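Local coordinates for PhnB-like domain-containing protein (Pseudomonas aeruginosa, PDB 1U69) that is of unknown function but has a fold of the glyoxalase superfamily and has been proposed as a potential drug-resistance protein, at residues S15-A20 with L52-R57; N95-N100 with I116-T121. One frame throughout, in Å; residues are numbered along the deposited sequence.

Contact 1 of 2, residues S15-A20 with L52-R57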
loop_
_atom_site.group_PDB
_atom_site.type_symbol
_atom_site.label_atom_id
_atom_site.label_comp_id
_atom_site.label_asym_id
_atom_site.label_seq_id
_atom_site.Cartn_x
_atom_site.Cartn_y
_atom_site.Cartn_z
ATOM N N SER A 15 -26.006 13.914 5.168
ATOM C CA SER A 15 -26.394 14.320 3.823
ATOM C C SER A 15 -25.314 15.056 3.012
ATOM O O SER A 15 -25.652 15.930 2.221
ATOM C CB SER A 15 -27.617 15.239 3.905
ATOM O OG SER A 15 -27.182 16.571 4.146
ATOM N N ALA A 16 -24.039 14.753 3.219
ATOM C CA ALA A 16 -22.955 15.476 2.548
ATOM C C ALA A 16 -21.894 14.572 1.907
ATOM O O ALA A 16 -20.836 15.068 1.500
ATOM C CB ALA A 16 -22.283 16.400 3.542
ATOM N N ALA A 17 -22.158 13.265 1.807
ATOM C CA ALA A 17 -21.147 12.315 1.328
ATOM C C ALA A 17 -20.609 12.650 -0.056
ATOM O O ALA A 17 -19.405 12.549 -0.296
ATOM C CB ALA A 17 -21.688 10.872 1.350
ATOM N N LEU A 18 -21.490 13.029 -0.976
ATOM C CA LEU A 18 -21.046 13.335 -2.337
ATOM C C LEU A 18 -20.187 14.598 -2.357
ATOM O O LEU A 18 -19.174 14.631 -3.040
ATOM C CB LEU A 18 -22.228 13.463 -3.301
ATOM C CG LEU A 18 -21.867 13.660 -4.784
ATOM C CD1 LEU A 18 -20.905 12.584 -5.309
ATOM C CD2 LEU A 18 -23.157 13.700 -5.620
ATOM N N GLU A 19 -20.599 15.628 -1.620
ATOM C CA GLU A 19 -19.844 16.881 -1.558
ATOM C C GLU A 19 -18.456 16.630 -0.998
ATOM O O GLU A 19 -17.482 17.156 -1.522
ATOM C CB GLU A 19 -20.541 17.948 -0.697
ATOM C CG GLU A 19 -19.772 19.282 -0.643
ATOM C CD GLU A 19 -20.305 20.267 0.380
ATOM O OE1 GLU A 19 -21.505 20.176 0.736
ATOM O OE2 GLU A 19 -19.530 21.154 0.818
ATOM N N ALA A 20 -18.390 15.850 0.088
ATOM C CA ALA A 20 -17.123 15.528 0.739
ATOM C C ALA A 20 -16.215 14.766 -0.193
ATOM O O ALA A 20 -15.069 15.148 -0.380
ATOM C CB ALA A 20 -17.361 14.739 1.998
ATOM N N LEU A 52 -27.318 7.628 -0.983
ATOM C CA LEU A 52 -27.168 6.813 0.219
ATOM C C LEU A 52 -25.685 6.597 0.531
ATOM O O LEU A 52 -25.233 6.876 1.647
ATOM C CB LEU A 52 -27.896 5.476 0.058
ATOM C CG LEU A 52 -27.799 4.473 1.204
ATOM C CD1 LEU A 52 -28.385 5.066 2.458
ATOM C CD2 LEU A 52 -28.498 3.176 0.845
ATOM N N THR A 53 -24.934 6.086 -0.440
ATOM C CA THR A 53 -23.478 5.991 -0.301
ATOM C C THR A 53 -22.748 6.495 -1.533
ATOM O O THR A 53 -23.291 6.540 -2.641
ATOM C CB THR A 53 -22.995 4.558 -0.020
ATOM O OG1 THR A 53 -23.368 3.681 -1.101
ATOM C CG2 THR A 53 -23.616 3.979 1.242
ATOM N N VAL A 54 -21.479 6.817 -1.322
ATOM C CA VAL A 54 -20.582 7.233 -2.395
ATOM C C VAL A 54 -19.271 6.470 -2.220
ATOM O O VAL A 54 -18.640 6.553 -1.163
ATOM C CB VAL A 54 -20.287 8.737 -2.328
ATOM C CG1 VAL A 54 -19.356 9.130 -3.458
ATOM C CG2 VAL A 54 -21.586 9.578 -2.355
ATOM N N GLU A 55 -18.879 5.716 -3.237
ATOM C CA GLU A 55 -17.570 5.069 -3.239
ATOM C C GLU A 55 -16.543 6.072 -3.724
ATOM O O GLU A 55 -16.760 6.760 -4.709
ATOM C CB GLU A 55 -17.558 3.830 -4.132
ATOM C CG GLU A 55 -18.516 2.716 -3.735
ATOM C CD GLU A 55 -18.470 1.562 -4.726
ATOM O OE1 GLU A 55 -17.357 1.113 -5.073
ATOM O OE2 GLU A 55 -19.527 1.125 -5.184
ATOM N N PHE A 56 -15.425 6.175 -3.014
ATOM C CA PHE A 56 -14.329 7.033 -3.440
ATOM C C PHE A 56 -13.005 6.472 -2.971
ATOM O O PHE A 56 -12.988 5.536 -2.188
ATOM C CB PHE A 56 -14.541 8.489 -2.988
ATOM C CG PHE A 56 -14.478 8.722 -1.480
ATOM C CD1 PHE A 56 -13.313 9.182 -0.876
ATOM C CD2 PHE A 56 -15.609 8.554 -0.684
ATOM C CE1 PHE A 56 -13.275 9.427 0.501
ATOM C CE2 PHE A 56 -15.567 8.834 0.674
ATOM C CZ PHE A 56 -14.403 9.262 1.254
ATOM N N ARG A 57 -11.908 6.984 -3.517
ATOM C CA ARG A 57 -10.578 6.523 -3.131
ATOM C C ARG A 57 -9.745 7.719 -2.794
ATOM O O ARG A 57 -9.755 8.703 -3.541
ATOM C CB ARG A 57 -9.917 5.737 -4.269
ATOM C CG ARG A 57 -8.609 5.035 -3.893
ATOM C CD ARG A 57 -7.964 4.301 -5.053
ATOM N NE ARG A 57 -8.143 5.112 -6.244
ATOM C CZ ARG A 57 -8.980 4.833 -7.246
ATOM N NH1 ARG A 57 -9.690 3.700 -7.280
ATOM N NH2 ARG A 57 -9.074 5.673 -8.253
#
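Leu-18 and Val-54 bring their backbones to 6.1 Å, CA to CA, where the first turn of helix 17-27 lies against strand 51-58. This is helix-on-sheet packing in a fold of the glyoxalase clan: the strand is an inner one of a four-stranded mixed sheet, flanked by strands 31-38 and 61-67, and the helix start rests on one face. Ala-17 and Leu-18 both take a substantial part, facing Val-54, and the side-chain contacts are apolar. One methyl of Val-54 does the work. CG1 stands anti to the backbone N (chi1 -180°), which swings the other branch, CG2, across toward the helix. There it meets the Ala-17/Leu-18 step, 3.9 Å from Ala-17 CB and 4.0 Å from Leu-18 CB. Ala-17 points its single methyl at the strand, and this short side chain is consistent with so close an approach of the two backbones. Leu-18 meets CG2 most closely with N, CA and CB, while its side chain also packs on Val-36 of strand 31-38. One turn further on, Ala-21 continues the same seam, touching both Val-54 and Phe-56. Ala-16 sits at the N-cap position, just before the helix, and its O accepts the first-turn bond from Ala-20 N at 2.9 Å, while Ala-17 N is hydrogen-bonded to Asn-67 OD1 at the end of strand 61-67. A classic beta bulge puts Leu-52 and Thr-53 together across from His-37, just before Val-54, whose CG2 comes within 3.7 Å of Leu-18 N.

Contact 2 of 2, residues N95-N100 with I116-T121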
loop_
_atom_site.group_PDB
_atom_site.type_symbol
_atom_site.label_atom_id
_atom_site.label_comp_id
_atom_site.label_asym_id
_atom_site.label_seq_id
_atom_site.Cartn_x
_atom_site.Cartn_y
_atom_site.Cartn_z
ATOM N N ASN A 95 -3.786 23.720 4.346
ATOM C CA ASN A 95 -4.621 24.874 4.053
ATOM C C ASN A 95 -5.933 24.477 3.385
ATOM O O ASN A 95 -6.975 25.063 3.671
ATOM C CB ASN A 95 -3.861 25.857 3.184
ATOM C CG ASN A 95 -2.795 26.612 3.950
ATOM O OD1 ASN A 95 -2.871 26.774 5.176
ATOM N ND2 ASN A 95 -1.777 27.068 3.229
ATOM N N ALA A 96 -5.888 23.480 2.511
ATOM C CA ALA A 96 -7.098 23.025 1.829
ATOM C C ALA A 96 -8.156 22.535 2.800
ATOM O O ALA A 96 -9.320 22.929 2.701
ATOM C CB ALA A 96 -6.759 21.939 0.819
ATOM N N ILE A 97 -7.736 21.701 3.757
ATOM C CA ILE A 97 -8.648 21.113 4.733
ATOM C C ILE A 97 -9.172 22.200 5.669
ATOM O O ILE A 97 -10.373 22.290 5.945
ATOM C CB ILE A 97 -7.947 19.962 5.522
ATOM C CG1 ILE A 97 -7.563 18.814 4.572
ATOM C CG2 ILE A 97 -8.823 19.455 6.644
ATOM C CD1 ILE A 97 -6.375 17.994 5.049
ATOM N N VAL A 98 -8.265 23.022 6.169
ATOM C CA VAL A 98 -8.597 24.009 7.179
ATOM C C VAL A 98 -9.453 25.125 6.575
ATOM O O VAL A 98 -10.464 25.538 7.150
ATOM C CB VAL A 98 -7.303 24.592 7.808
ATOM C CG1 VAL A 98 -7.609 25.813 8.692
ATOM C CG2 VAL A 98 -6.595 23.517 8.624
ATOM N N ASP A 99 -9.078 25.572 5.392
ATOM C CA ASP A 99 -9.784 26.694 4.791
ATOM C C ASP A 99 -11.209 26.341 4.387
ATOM O O ASP A 99 -12.069 27.196 4.444
ATOM C CB ASP A 99 -9.066 27.214 3.555
ATOM C CG ASP A 99 -7.730 27.854 3.868
ATOM O OD1 ASP A 99 -7.482 28.262 5.031
ATOM O OD2 ASP A 99 -6.872 27.976 2.969
ATOM N N ASN A 100 -11.458 25.123 3.922
ATOM C CA ASN A 100 -12.809 24.769 3.468
ATOM C C ASN A 100 -13.714 24.379 4.621
ATOM O O ASN A 100 -14.150 23.233 4.711
ATOM C CB ASN A 100 -12.792 23.655 2.419
ATOM C CG ASN A 100 -14.205 23.221 1.997
ATOM O OD1 ASN A 100 -15.054 24.050 1.621
ATOM N ND2 ASN A 100 -14.464 21.922 2.067
ATOM N N ILE A 116 -14.071 15.373 10.123
ATOM C CA ILE A 116 -13.136 14.243 10.069
ATOM C C ILE A 116 -11.727 14.754 10.308
ATOM O O ILE A 116 -11.345 15.801 9.787
ATOM C CB ILE A 116 -13.262 13.529 8.720
ATOM C CG1 ILE A 116 -14.625 12.828 8.668
ATOM C CG2 ILE A 116 -12.110 12.559 8.500
ATOM C CD1 ILE A 116 -15.120 12.583 7.310
ATOM N N SER A 117 -10.960 14.023 11.100
ATOM C CA SER A 117 -9.598 14.407 11.435
ATOM C C SER A 117 -8.595 13.952 10.372
ATOM O O SER A 117 -8.608 12.803 9.933
ATOM C CB SER A 117 -9.179 13.815 12.785
ATOM O OG SER A 117 -9.788 14.500 13.886
ATOM N N TRP A 118 -7.731 14.871 9.967
ATOM C CA TRP A 118 -6.613 14.593 9.077
ATOM C C TRP A 118 -5.332 14.985 9.789
ATOM O O TRP A 118 -5.334 15.939 10.555
ATOM C CB TRP A 118 -6.739 15.424 7.791
ATOM C CG TRP A 118 -7.922 15.070 6.974
ATOM C CD1 TRP A 118 -9.205 15.476 7.180
ATOM C CD2 TRP A 118 -7.951 14.212 5.831
ATOM N NE1 TRP A 118 -10.033 14.929 6.227
ATOM C CE2 TRP A 118 -9.288 14.149 5.388
ATOM C CE3 TRP A 118 -6.977 13.492 5.129
ATOM C CZ2 TRP A 118 -9.678 13.403 4.280
ATOM C CZ3 TRP A 118 -7.372 12.740 4.029
ATOM C CH2 TRP A 118 -8.712 12.697 3.624
ATOM N N GLN A 119 -4.257 14.240 9.543
ATOM C CA GLN A 119 -2.911 14.623 9.948
ATOM C C GLN A 119 -2.097 14.838 8.676
ATOM O O GLN A 119 -2.034 13.961 7.825
ATOM C CB GLN A 119 -2.246 13.531 10.778
ATOM C CG GLN A 119 -2.916 13.228 12.105
ATOM C CD GLN A 119 -2.241 12.054 12.771
ATOM O OE1 GLN A 119 -1.040 12.119 13.041
ATOM N NE2 GLN A 119 -2.985 10.969 13.014
ATOM N N ILE A 120 -1.508 16.023 8.526
ATOM C CA ILE A 120 -0.631 16.315 7.418
ATOM C C ILE A 120 0.773 16.262 8.001
ATOM O O ILE A 120 1.212 17.189 8.679
ATOM C CB ILE A 120 -0.948 17.690 6.779
ATOM C CG1 ILE A 120 -2.454 17.818 6.448
ATOM C CG2 ILE A 120 -0.070 17.900 5.558
ATOM C CD1 ILE A 120 -3.031 16.737 5.608
ATOM N N THR A 121 1.419 15.119 7.791
ATOM C CA THR A 121 2.599 14.699 8.548
ATOM C C THR A 121 3.796 14.488 7.629
ATOM O O THR A 121 3.890 13.477 6.946
ATOM C CB THR A 121 2.290 13.381 9.285
ATOM O OG1 THR A 121 1.122 13.543 10.094
ATOM C CG2 THR A 121 3.401 13.005 10.267
#
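Ile-97 on helix 87-99 and Trp-118 on strand 117-122 meet with their side chains at about a right angle, the isoleucine coming at one face of the indole with CG1 over it. With CG1 anti to the carbonyl carbon (chi1 -63°), the chain runs out from the helix to put CD1 3.8 Å from both CB and CG of Trp-118, while the shorter branch, CG2, sits 4.0 Å from Trp-118 CD1. Both branches therefore lie on the same face, at the five-membered ring near its attachment to CB. Ile-120, two residues along on the same side of the strand, comes differently: it reaches toward Ile-97 tip to tip, the two CD1 methyls 3.6 Å apart. Ile-97 thus plugs into the corner between Trp-118 and Ile-120, and all three are buried. The indole's polar edge is tied down separately, NE1 hydrogen-bonding to Asp-112 OD2, which probably helps hold the plane that Ile-97 packs on. Round this cluster, Phe-28 stacks on the indole and also touches Ile-97, Tyr-24 of helix 17-27 meets the indole edge to face, Cys-110 of strand 109-111 touches Ile-97, and Val-82 of strand 78-84 lies against Trp-118.

Both segments of contact 1 precede those of contact 2; their centres are about 18 Å apart and their nearest atoms about 5 Å. Each sets a helix against a different four-stranded mixed sheet, and both sheets have the strand order 1-4-3-2, in keeping with the doubled architecture of glyoxalase-clan proteins. The chain runs strand, helix, three strands, twice over, giving paired beta-alpha-beta-beta-beta modules, and each contact is the helix-on-sheet packing of one module. Helix 17-27 spans the two: its start makes contact 1, while Phe-23, Tyr-24 and Thr-27 further along reach the segments of contact 2. Trp-114 does likewise, touching Ala-16, Glu-19 and Ala-20 as well as Asn-100.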